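Local atomic coordinates of putative Zn-dependent Alcohol Dehydrogenase (Rhodobacter sphaeroides, PDB entry 3IV6), a protein that binds S-adenosylmethionine in a Rossmann-like domain and is probably a methyltransferase rather than the alcohol dehydrogenase its name suggests. Residues A29-R34 with L115-I120; D37-N42 with R145-L150; H181-G186 with W207-G212. One frame throughout, in Å; residues are numbered along the deposited sequence.

Contact 1 of 3, residues A29-R34 with L115-I120; sequences ARPSDR and LNDRLI. With SAM (S-adenosylmethionine), chain E.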
loop_
_atom_site.group_PDB
_atom_site.type_symbol
_atom_site.label_atom_id
_atom_site.label_comp_id
_atom_site.label_asym_id
_atom_site.label_seq_id
_atom_site.Cartn_x
_atom_site.Cartn_y
_atom_site.Cartn_z
ATOM N N ALA A 29 5.849 6.434 -8.401
ATOM C CA ALA A 29 5.492 5.411 -7.440
ATOM C C ALA A 29 4.619 6.042 -6.352
ATOM O O ALA A 29 4.162 5.369 -5.439
ATOM C CB ALA A 29 6.755 4.758 -6.858
ATOM N N ARG A 30 4.415 7.348 -6.448
ATOM C CA ARG A 30 3.470 8.031 -5.577
ATOM C C ARG A 30 2.401 8.705 -6.412
ATOM O O ARG A 30 2.585 8.892 -7.610
ATOM C CB ARG A 30 4.172 9.068 -4.722
ATOM C CG ARG A 30 4.855 10.124 -5.479
ATOM C CD ARG A 30 5.042 11.321 -4.575
ATOM N NE ARG A 30 5.935 12.341 -5.120
ATOM C CZ ARG A 30 7.258 12.197 -5.228
ATOM N NH1 ARG A 30 7.830 11.046 -4.845
ATOM N NH2 ARG A 30 8.004 13.194 -5.737
ATOM N N PRO A 31 1.277 9.080 -5.792
ATOM C CA PRO A 31 0.291 9.777 -6.634
ATOM C C PRO A 31 0.821 11.101 -7.154
ATOM O O PRO A 31 1.557 11.776 -6.475
ATOM C CB PRO A 31 -0.905 9.981 -5.697
ATOM C CG PRO A 31 -0.676 9.006 -4.559
ATOM C CD PRO A 31 0.781 8.823 -4.427
ATOM N N SER A 32 0.467 11.452 -8.378
ATOM C CA SER A 32 0.662 12.828 -8.887
ATOM C C SER A 32 -0.245 13.895 -8.202
ATOM O O SER A 32 -1.126 13.573 -7.383
ATOM C CB SER A 32 0.364 12.836 -10.366
ATOM O OG SER A 32 -0.985 12.433 -10.527
ATOM N N ASP A 33 -0.051 15.164 -8.538
ATOM C CA ASP A 33 -0.979 16.182 -8.034
ATOM C C ASP A 33 -2.444 15.817 -8.372
ATOM O O ASP A 33 -3.296 15.733 -7.476
ATOM C CB ASP A 33 -0.637 17.579 -8.553
ATOM C CG ASP A 33 0.691 18.120 -8.012
ATOM O OD1 ASP A 33 1.329 17.473 -7.140
ATOM O OD2 ASP A 33 1.090 19.212 -8.484
ATOM N N ARG A 34 -2.719 15.558 -9.648
ATOM C CA ARG A 34 -4.063 15.241 -10.062
ATOM C C ARG A 34 -4.681 14.117 -9.257
ATOM O O ARG A 34 -5.902 14.147 -8.912
ATOM C CB ARG A 34 -4.061 14.829 -11.526
ATOM C CG ARG A 34 -4.968 15.657 -12.353
ATOM C CD ARG A 34 -4.309 17.019 -12.673
ATOM N NE ARG A 34 -5.243 18.090 -12.390
ATOM C CZ ARG A 34 -5.099 19.326 -12.825
ATOM N NH1 ARG A 34 -5.999 20.237 -12.499
ATOM N NH2 ARG A 34 -4.065 19.633 -13.584
ATOM N N LEU A 115 -8.003 6.238 3.105
ATOM C CA LEU A 115 -7.275 6.280 1.832
ATOM C C LEU A 115 -5.949 5.476 1.871
ATOM O O LEU A 115 -5.244 5.450 2.886
ATOM C CB LEU A 115 -6.993 7.732 1.432
ATOM C CG LEU A 115 -8.058 8.758 1.800
ATOM C CD1 LEU A 115 -7.553 10.147 1.523
ATOM C CD2 LEU A 115 -9.383 8.498 1.114
ATOM N N ASN A 116 -5.632 4.793 0.774
ATOM C CA ASN A 116 -4.254 4.347 0.551
ATOM C C ASN A 116 -3.917 4.158 -0.920
ATOM O O ASN A 116 -4.789 3.769 -1.720
ATOM C CB ASN A 116 -3.924 3.090 1.366
ATOM C CG ASN A 116 -4.953 1.972 1.186
ATOM O OD1 ASN A 116 -5.888 1.844 1.974
ATOM N ND2 ASN A 116 -4.749 1.135 0.177
ATOM N N ASP A 117 -2.670 4.467 -1.273
ATOM C CA ASP A 117 -2.208 4.360 -2.652
ATOM C C ASP A 117 -1.258 3.191 -2.871
ATOM O O ASP A 117 -0.094 3.269 -2.488
ATOM C CB ASP A 117 -1.507 5.641 -3.097
ATOM C CG ASP A 117 -1.049 5.582 -4.565
ATOM O OD1 ASP A 117 -1.769 5.006 -5.420
ATOM O OD2 ASP A 117 0.023 6.138 -4.869
ATOM N N ARG A 118 -1.752 2.130 -3.504
ATOM C CA ARG A 118 -0.924 0.999 -3.916
ATOM C C ARG A 118 -0.314 0.226 -2.736
ATOM O O ARG A 118 0.753 -0.403 -2.839
ATOM C CB ARG A 118 0.122 1.456 -4.919
ATOM C CG ARG A 118 -0.444 1.625 -6.321
ATOM C CD ARG A 118 0.544 2.283 -7.293
ATOM N NE ARG A 118 0.665 3.734 -7.174
ATOM C CZ ARG A 118 1.553 4.458 -7.870
ATOM N NH1 ARG A 118 2.366 3.838 -8.702
ATOM N NH2 ARG A 118 1.649 5.792 -7.740
ATOM N N LEU A 119 -1.032 0.244 -1.622
ATOM C CA LEU A 119 -0.615 -0.434 -0.405
ATOM C C LEU A 119 -0.925 -1.922 -0.516
ATOM O O LEU A 119 -0.254 -2.759 0.046
ATOM C CB LEU A 119 -1.398 0.151 0.753
ATOM C CG LEU A 119 -1.365 -0.642 2.036
ATOM C CD1 LEU A 119 0.071 -0.701 2.551
ATOM C CD2 LEU A 119 -2.318 -0.036 3.051
ATOM N N ILE A 120 -1.959 -2.241 -1.271
ATOM C CA ILE A 120 -2.415 -3.605 -1.430
ATOM C C ILE A 120 -1.374 -4.389 -2.220
ATOM O O ILE A 120 -1.303 -5.608 -2.135
ATOM C CB ILE A 120 -3.830 -3.634 -2.096
ATOM C CG1 ILE A 120 -4.929 -3.352 -1.066
ATOM C CG2 ILE A 120 -4.143 -5.001 -2.743
ATOM C CD1 ILE A 120 -6.122 -2.723 -1.701
HETATM N N SAM E . 4.461 3.936 -0.809
HETATM C CA SAM E . 3.666 4.050 -2.018
HETATM C C SAM E . 2.938 5.376 -2.071
HETATM O O SAM E . 3.009 6.229 -1.175
HETATM O OXT SAM E . 2.284 5.576 -3.069
HETATM C CB SAM E . 2.726 2.861 -2.180
HETATM C CG SAM E . 2.980 1.680 -1.232
HETATM S SD SAM E . 2.307 1.814 0.455
HETATM C CE SAM E . 1.652 3.506 0.520
HETATM C "C5'" SAM E . 3.801 1.775 1.508
HETATM C "C4'" SAM E . 3.732 2.420 2.887
HETATM O "O4'" SAM E . 2.805 1.718 3.697
HETATM C "C3'" SAM E . 5.050 2.353 3.638
HETATM O "O3'" SAM E . 5.156 3.550 4.375
HETATM C "C2'" SAM E . 4.876 1.220 4.627
HETATM O "O2'" SAM E . 5.557 1.470 5.838
HETATM C "C1'" SAM E . 3.378 1.201 4.874
HETATM N N9 SAM E . 2.882 -0.165 5.095
HETATM C C8 SAM E . 3.174 -1.266 4.334
HETATM N N7 SAM E . 2.548 -2.347 4.871
HETATM C C5 SAM E . 1.849 -1.961 5.975
HETATM C C6 SAM E . 1.037 -2.663 6.886
HETATM N N6 SAM E . 0.816 -3.977 6.792
HETATM N N1 SAM E . 0.475 -1.967 7.927
HETATM C C2 SAM E . 0.732 -0.609 8.060
HETATM N N3 SAM E . 1.509 0.091 7.168
HETATM C C4 SAM E . 2.066 -0.579 6.133
#
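Arg-118 lays its guanidinium against the chain from Ala-29 to Pro-31, closing one side of the S-adenosylmethionine pocket. The fold has the strand order of the class I methyltransferases, 3-2-1-4-5-7-6, and Asp-117 ends its fourth strand, at the C-terminal end of the parallel strands, where such proteins hold the cofactor. Ala-29 O sits over one face of the guanidinium, towards its rim, while Arg-30 O lies at the edge, in plane, 3.2 Å from Arg-118 NH2. The Pro-31 ring and the Asp-117 side chain come at each other from opposite directions, Pro-31 CG 3.8 Å from Asp-117 CB. The Arg-118 chain bends at chi3 (-79°), which folds its NE back to Asp-117 OD1 in a salt bridge of 3.3 Å. That bond is nearly straight at 165°; it runs in the guanidinium plane but reaches OD1 from above the carboxylate plane. Further out, Ala-28 O takes a hydrogen bond from Arg-118 NH1, and Ser-147 OG holds Asp-117 OD1, so both charged groups have a second partner to fix their rotation. On the cofactor side, Leu-119 CD1 touches the adenine at SAM C8, 3.6 Å away.

Contact 2 of 3, residues D37-N42 with R145-L150; sequences DIFLEN and RASVKL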
loop_
_atom_site.group_PDB
_atom_site.type_symbol
_atom_site.label_atom_id
_atom_site.label_comp_id
_atom_site.label_asym_id
_atom_site.label_seq_id
_atom_site.Cartn_x
_atom_site.Cartn_y
_atom_site.Cartn_z
ATOM N N ASP A 37 -5.720 14.853 -5.729
ATOM C CA ASP A 37 -7.044 15.428 -5.877
ATOM C C ASP A 37 -8.185 14.402 -6.051
ATOM O O ASP A 37 -9.240 14.519 -5.425
ATOM C CB ASP A 37 -7.021 16.449 -7.004
ATOM C CG ASP A 37 -6.164 17.652 -6.670
ATOM O OD1 ASP A 37 -5.687 17.735 -5.506
ATOM O OD2 ASP A 37 -5.955 18.516 -7.560
ATOM N N ILE A 38 -7.988 13.401 -6.890
ATOM C CA ILE A 38 -9.008 12.383 -7.066
ATOM C C ILE A 38 -9.269 11.569 -5.795
ATOM O O ILE A 38 -10.397 11.173 -5.520
ATOM C CB ILE A 38 -8.624 11.454 -8.220
ATOM C CG1 ILE A 38 -8.676 12.216 -9.537
ATOM C CG2 ILE A 38 -9.498 10.196 -8.257
ATOM C CD1 ILE A 38 -7.875 11.555 -10.651
ATOM N N PHE A 39 -8.208 11.315 -5.036
ATOM C CA PHE A 39 -8.252 10.597 -3.762
ATOM C C PHE A 39 -9.108 11.370 -2.759
ATOM O O PHE A 39 -9.598 10.822 -1.780
ATOM C CB PHE A 39 -6.815 10.424 -3.193
ATOM C CG PHE A 39 -6.221 9.053 -3.436
ATOM C CD1 PHE A 39 -5.224 8.873 -4.372
ATOM C CD2 PHE A 39 -6.700 7.938 -2.749
ATOM C CE1 PHE A 39 -4.700 7.619 -4.605
ATOM C CE2 PHE A 39 -6.180 6.673 -2.979
ATOM C CZ PHE A 39 -5.176 6.508 -3.917
ATOM N N LEU A 40 -9.292 12.652 -3.029
ATOM C CA LEU A 40 -9.800 13.565 -2.033
ATOM C C LEU A 40 -11.126 14.195 -2.414
ATOM O O LEU A 40 -11.639 15.023 -1.686
ATOM C CB LEU A 40 -8.763 14.673 -1.770
ATOM C CG LEU A 40 -7.501 14.289 -1.001
ATOM C CD1 LEU A 40 -6.585 15.505 -0.884
ATOM C CD2 LEU A 40 -7.880 13.772 0.336
ATOM N N GLU A 41 -11.665 13.815 -3.555
ATOM C CA GLU A 41 -12.900 14.419 -4.018
ATOM C C GLU A 41 -14.063 14.203 -3.077
ATOM O O GLU A 41 -14.265 13.109 -2.599
ATOM C CB GLU A 41 -13.281 13.873 -5.376
ATOM C CG GLU A 41 -12.307 14.204 -6.461
ATOM C CD GLU A 41 -12.691 13.555 -7.765
ATOM O OE1 GLU A 41 -13.693 12.799 -7.793
ATOM O OE2 GLU A 41 -11.986 13.798 -8.760
ATOM N N ASN A 42 -14.845 15.254 -2.854
ATOM C CA ASN A 42 -16.028 15.157 -2.017
ATOM C C ASN A 42 -15.655 14.993 -0.570
ATOM O O ASN A 42 -16.531 14.747 0.254
ATOM C CB ASN A 42 -16.908 13.981 -2.415
ATOM C CG ASN A 42 -17.435 14.101 -3.813
ATOM O OD1 ASN A 42 -17.253 15.128 -4.471
ATOM N ND2 ASN A 42 -18.082 13.039 -4.294
ATOM N N ARG A 145 -11.072 4.297 -0.009
ATOM C CA ARG A 145 -10.534 4.489 -1.349
ATOM C C ARG A 145 -9.141 3.902 -1.401
ATOM O O ARG A 145 -8.207 4.340 -0.708
ATOM C CB ARG A 145 -10.554 5.965 -1.721
ATOM C CG ARG A 145 -11.972 6.570 -1.752
ATOM C CD ARG A 145 -11.924 8.030 -2.041
ATOM N NE ARG A 145 -13.266 8.559 -2.229
ATOM C CZ ARG A 145 -13.573 9.850 -2.390
ATOM N NH1 ARG A 145 -14.855 10.201 -2.564
ATOM N NH2 ARG A 145 -12.627 10.786 -2.386
ATOM N N ALA A 146 -9.011 2.854 -2.196
ATOM C CA ALA A 146 -7.736 2.111 -2.269
ATOM C C ALA A 146 -7.303 1.860 -3.717
ATOM O O ALA A 146 -8.009 1.202 -4.467
ATOM C CB ALA A 146 -7.844 0.781 -1.504
ATOM N N SER A 147 -6.167 2.405 -4.125
ATOM C CA SER A 147 -5.734 2.186 -5.497
ATOM C C SER A 147 -4.833 0.961 -5.549
ATOM O O SER A 147 -4.133 0.682 -4.600
ATOM C CB SER A 147 -4.951 3.363 -5.944
ATOM O OG SER A 147 -3.771 3.405 -5.171
ATOM N N VAL A 148 -4.863 0.228 -6.650
ATOM C CA VAL A 148 -4.032 -0.934 -6.803
ATOM C C VAL A 148 -3.356 -0.918 -8.161
ATOM O O VAL A 148 -4.002 -0.710 -9.155
ATOM C CB VAL A 148 -4.853 -2.196 -6.730
ATOM C CG1 VAL A 148 -3.906 -3.425 -6.672
ATOM C CG2 VAL A 148 -5.751 -2.146 -5.495
ATOM N N LYS A 149 -2.048 -1.126 -8.205
ATOM C CA LYS A 149 -1.341 -1.266 -9.477
ATOM C C LYS A 149 -1.636 -2.634 -10.078
ATOM O O LYS A 149 -1.505 -3.609 -9.391
ATOM C CB LYS A 149 0.169 -1.108 -9.284
ATOM C CG LYS A 149 0.842 -0.487 -10.466
ATOM C CD LYS A 149 2.161 -1.127 -10.807
ATOM C CE LYS A 149 1.939 -2.382 -11.621
ATOM N NZ LYS A 149 1.445 -2.051 -12.995
ATOM N N LEU A 150 -1.991 -2.707 -11.360
ATOM C CA LEU A 150 -2.467 -3.951 -11.935
ATOM C C LEU A 150 -1.514 -4.546 -12.958
ATOM O O LEU A 150 -0.850 -3.830 -13.713
ATOM C CB LEU A 150 -3.851 -3.793 -12.545
ATOM C CG LEU A 150 -4.981 -3.183 -11.698
ATOM C CD1 LEU A 150 -6.146 -2.821 -12.599
ATOM C CD2 LEU A 150 -5.468 -4.119 -10.587
#
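With CG anti to the carbonyl carbon (chi1 -62°) and the chain extended from CG to NE, Arg-145 carries its guanidinium to the backbone of Phe-39 and Glu-41. Both terminal nitrogens close end-on upon one atom, Glu-41 O. NH2 of Arg-145 arrives at 2.9 Å in the carbonyl plane, on a lone pair of Glu-41 O; NH1 of Arg-145 comes at 3.0 Å, tilted from that plane. The same NH2 also gives a hydrogen bond to Phe-39 O (3.1 Å), meeting that carbonyl from well above its plane. Three bonds, all close to the guanidinium plane, fix its rotation and hold the chain from Phe-39 to Glu-41. The side chain belongs to strand 143-149, fifth in the Rossmann-like sheet, so the grip ties the helix packed on the sheet to a strand beneath it. Gln-255, from the neighbouring antiparallel strand, accepts a weak bond from Arg-145 NE. Beside the grip, the Phe-39 ring turns its edge to the strand: CE2 of Phe-39 is 3.8 Å from Arg-145 O, and CZ of Phe-39 is 3.6 Å from Ser-147 OG, whose hydroxyl is bonded to Asp-117. The carboxylate of Glu-41 stays apart, OE1 5.9 Å from Arg-145 NH2.

Contact 3 of 3, residues H181-G186 with W207-G212; sequences HFREAG and WYRRRG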
loop_
_atom_site.group_PDB
_atom_site.type_symbol
_atom_site.label_atom_id
_atom_site.label_comp_id
_atom_site.label_asym_id
_atom_site.label_seq_id
_atom_site.Cartn_x
_atom_site.Cartn_y
_atom_site.Cartn_z
ATOM N N HIS A 181 8.276 -14.295 -4.319
ATOM C CA HIS A 181 9.133 -14.245 -3.123
ATOM C C HIS A 181 10.527 -13.744 -3.464
ATOM O O HIS A 181 11.339 -14.503 -3.978
ATOM C CB HIS A 181 9.278 -15.602 -2.469
ATOM C CG HIS A 181 9.660 -15.505 -1.034
ATOM N ND1 HIS A 181 9.441 -16.520 -0.126
ATOM C CD2 HIS A 181 10.195 -14.478 -0.332
ATOM C CE1 HIS A 181 9.849 -16.128 1.069
ATOM N NE2 HIS A 181 10.300 -14.889 0.975
ATOM N N PHE A 182 10.826 -12.483 -3.203
ATOM C CA PHE A 182 12.049 -11.925 -3.787
ATOM C C PHE A 182 13.355 -12.504 -3.202
ATOM O O PHE A 182 14.296 -12.849 -3.929
ATOM C CB PHE A 182 12.023 -10.400 -3.671
ATOM C CG PHE A 182 10.774 -9.792 -4.190
ATOM C CD1 PHE A 182 10.491 -9.809 -5.561
ATOM C CD2 PHE A 182 9.867 -9.215 -3.310
ATOM C CE1 PHE A 182 9.318 -9.245 -6.059
ATOM C CE2 PHE A 182 8.693 -8.666 -3.780
ATOM C CZ PHE A 182 8.415 -8.671 -5.174
ATOM N N ARG A 183 13.392 -12.590 -1.876
ATOM C CA ARG A 183 14.519 -13.115 -1.127
ATOM C C ARG A 183 14.810 -14.569 -1.474
ATOM O O ARG A 183 15.668 -15.183 -0.860
ATOM C CB ARG A 183 14.197 -13.014 0.367
ATOM C CG ARG A 183 15.295 -13.444 1.314
ATOM C CD ARG A 183 14.836 -13.291 2.744
ATOM N NE ARG A 183 15.963 -13.229 3.661
ATOM C CZ ARG A 183 16.714 -14.282 3.989
ATOM N NH1 ARG A 183 16.452 -15.476 3.457
ATOM N NH2 ARG A 183 17.729 -14.141 4.845
ATOM N N GLU A 184 14.092 -15.104 -2.456
ATOM C CA GLU A 184 14.180 -16.521 -2.787
ATOM C C GLU A 184 14.441 -16.725 -4.275
ATOM O O GLU A 184 14.624 -17.852 -4.735
ATOM C CB GLU A 184 12.900 -17.249 -2.373
ATOM C CG GLU A 184 12.786 -17.508 -0.880
ATOM C CD GLU A 184 13.341 -18.861 -0.480
ATOM O OE1 GLU A 184 14.278 -19.343 -1.151
ATOM O OE2 GLU A 184 12.839 -19.443 0.505
ATOM N N ALA A 185 14.457 -15.626 -5.023
ATOM C CA ALA A 185 15.081 -15.606 -6.342
ATOM C C ALA A 185 16.597 -15.475 -6.231
ATOM O O ALA A 185 17.318 -15.670 -7.210
ATOM C CB ALA A 185 14.508 -14.475 -7.181
ATOM N N GLY A 186 17.072 -15.144 -5.035
ATOM C CA GLY A 186 18.488 -14.917 -4.813
ATOM C C GLY A 186 19.126 -14.105 -5.924
ATOM O O GLY A 186 18.827 -12.922 -6.091
ATOM N N TRP A 207 15.786 -3.777 0.484
ATOM C CA TRP A 207 14.362 -3.466 0.516
ATOM C C TRP A 207 13.506 -4.581 -0.095
ATOM O O TRP A 207 12.504 -5.006 0.470
ATOM C CB TRP A 207 14.195 -2.228 -0.308
ATOM C CG TRP A 207 12.875 -1.591 -0.266
ATOM C CD1 TRP A 207 12.094 -1.382 0.826
ATOM C CD2 TRP A 207 12.193 -1.025 -1.373
ATOM N NE1 TRP A 207 10.947 -0.733 0.458
ATOM C CE2 TRP A 207 10.990 -0.497 -0.891
ATOM C CE3 TRP A 207 12.485 -0.920 -2.734
ATOM C CZ2 TRP A 207 10.075 0.136 -1.718
ATOM C CZ3 TRP A 207 11.567 -0.287 -3.563
ATOM C CH2 TRP A 207 10.379 0.225 -3.051
ATOM N N TYR A 208 13.904 -5.048 -1.269
ATOM C CA TYR A 208 13.185 -6.143 -1.901
ATOM C C TYR A 208 13.229 -7.426 -1.072
ATOM O O TYR A 208 12.209 -8.077 -0.901
ATOM C CB TYR A 208 13.688 -6.376 -3.338
ATOM C CG TYR A 208 12.856 -5.622 -4.347
ATOM C CD1 TYR A 208 11.608 -6.107 -4.744
ATOM C CD2 TYR A 208 13.272 -4.395 -4.861
ATOM C CE1 TYR A 208 10.816 -5.422 -5.635
ATOM C CE2 TYR A 208 12.467 -3.682 -5.763
ATOM C CZ TYR A 208 11.241 -4.209 -6.144
ATOM O OH TYR A 208 10.424 -3.530 -7.037
ATOM N N ARG A 209 14.409 -7.772 -0.567
ATOM C CA ARG A 209 14.587 -9.006 0.189
ATOM C C ARG A 209 13.782 -8.978 1.484
ATOM O O ARG A 209 13.256 -10.002 1.921
ATOM C CB ARG A 209 16.068 -9.237 0.495
ATOM C CG ARG A 209 16.863 -9.796 -0.674
ATOM C CD ARG A 209 18.358 -9.621 -0.459
ATOM N NE ARG A 209 18.731 -9.780 0.942
ATOM C CZ ARG A 209 19.176 -10.915 1.473
ATOM N NH1 ARG A 209 19.305 -11.997 0.717
ATOM N NH2 ARG A 209 19.492 -10.969 2.759
ATOM N N ARG A 210 13.692 -7.801 2.094
ATOM C CA ARG A 210 12.978 -7.645 3.357
ATOM C C ARG A 210 11.472 -7.563 3.132
ATOM O O ARG A 210 10.690 -7.636 4.080
ATOM C CB ARG A 210 13.469 -6.399 4.098
ATOM C CG ARG A 210 14.955 -6.410 4.414
ATOM C CD ARG A 210 15.308 -5.348 5.443
ATOM N NE ARG A 210 16.689 -5.468 5.901
ATOM C CZ ARG A 210 17.278 -4.614 6.732
ATOM N NH1 ARG A 210 16.605 -3.571 7.199
ATOM N NH2 ARG A 210 18.538 -4.802 7.096
ATOM N N ARG A 211 11.074 -7.412 1.874
ATOM C CA ARG A 211 9.686 -7.113 1.541
ATOM C C ARG A 211 8.837 -8.379 1.527
ATOM O O ARG A 211 7.608 -8.315 1.571
ATOM C CB ARG A 211 9.600 -6.406 0.186
ATOM C CG ARG A 211 9.201 -4.942 0.274
ATOM C CD ARG A 211 9.623 -4.181 -0.973
ATOM N NE ARG A 211 8.731 -4.438 -2.099
ATOM C CZ ARG A 211 8.643 -3.663 -3.175
ATOM N NH1 ARG A 211 9.396 -2.576 -3.275
ATOM N NH2 ARG A 211 7.803 -3.975 -4.152
ATOM N N GLY A 212 9.499 -9.529 1.464
ATOM C CA GLY A 212 8.832 -10.805 1.647
ATOM C C GLY A 212 8.154 -11.291 0.381
ATOM O O GLY A 212 8.701 -11.169 -0.715
HETATM O O HOH W 1 11.596 -11.064 -0.208
#
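Tyr-208 drives the edge of its ring into the face of Phe-182, a T-shaped stack with ring centroids 5.0 Å apart and planes at 82°. With CG anti to its carbonyl carbon (chi1 -51°), Phe-182 turns its ring face to Tyr-208, whose CD1 stands 3.7 Å above the plane, over the centre. The Tyr-208 carbonyl comes in beside the same ring, O lying 3.5 Å from Phe-182 CD2.

At Arg-209, next in helix 201-210, Arg-183 CB packs against the backbone O at 3.5 Å. The two arginine chains run on across each other, NH2 of Arg-183 4.2 Å from NH2 of Arg-209. These like charges are probably eased by Glu-206, which forms a salt bridge with Arg-209 NE. Arg-211 sends NH1 over the rim of one Tyr-208 face, while its NE pairs with Glu-214.

Gly-212 leaves the helix with positive phi (82°) and brings its O to 3.5 Å from Phe-182 CD2, beside the His-181 ring. The contact thus packs the turn after strand 179-181 on the end of the helix preceding strand 213-215, beside a small three-stranded sheet. Exchanging Phe-182 for an alanine would probably leave Tyr-208 CD1 without the ring face it rests on and open a gap beside Gly-212 O.

Direct polar bonds between the segments are replaced by water 1, which accepts from Arg-183 N at 2.9 Å and donates towards Arg-209 O and Gly-212 O. With acceptors outnumbering its protons, it probably cannot serve all at once; aromatic packing and a shared water do the joining.

Contacts 1 and 2 form one connected core: both draw on helix 33-39 and the chain around it, their strands, 113-117 and 143-149, are neighbours in the main sheet, and the contact centres lie about 7 Å apart. Contact 1 is the more buried, with a charged pair beside the cofactor; contact 2, nearer the surface, uses one arginine to grip backbone carbonyls. Contact 3 belongs to another part of the fold, about 23 Å from contact 1 and 28 Å from contact 2, centre to centre. Lying beside the small three-stranded sheet and partly buried, it relies on stacked rings and a bridging water, with its arginine pair towards the outside.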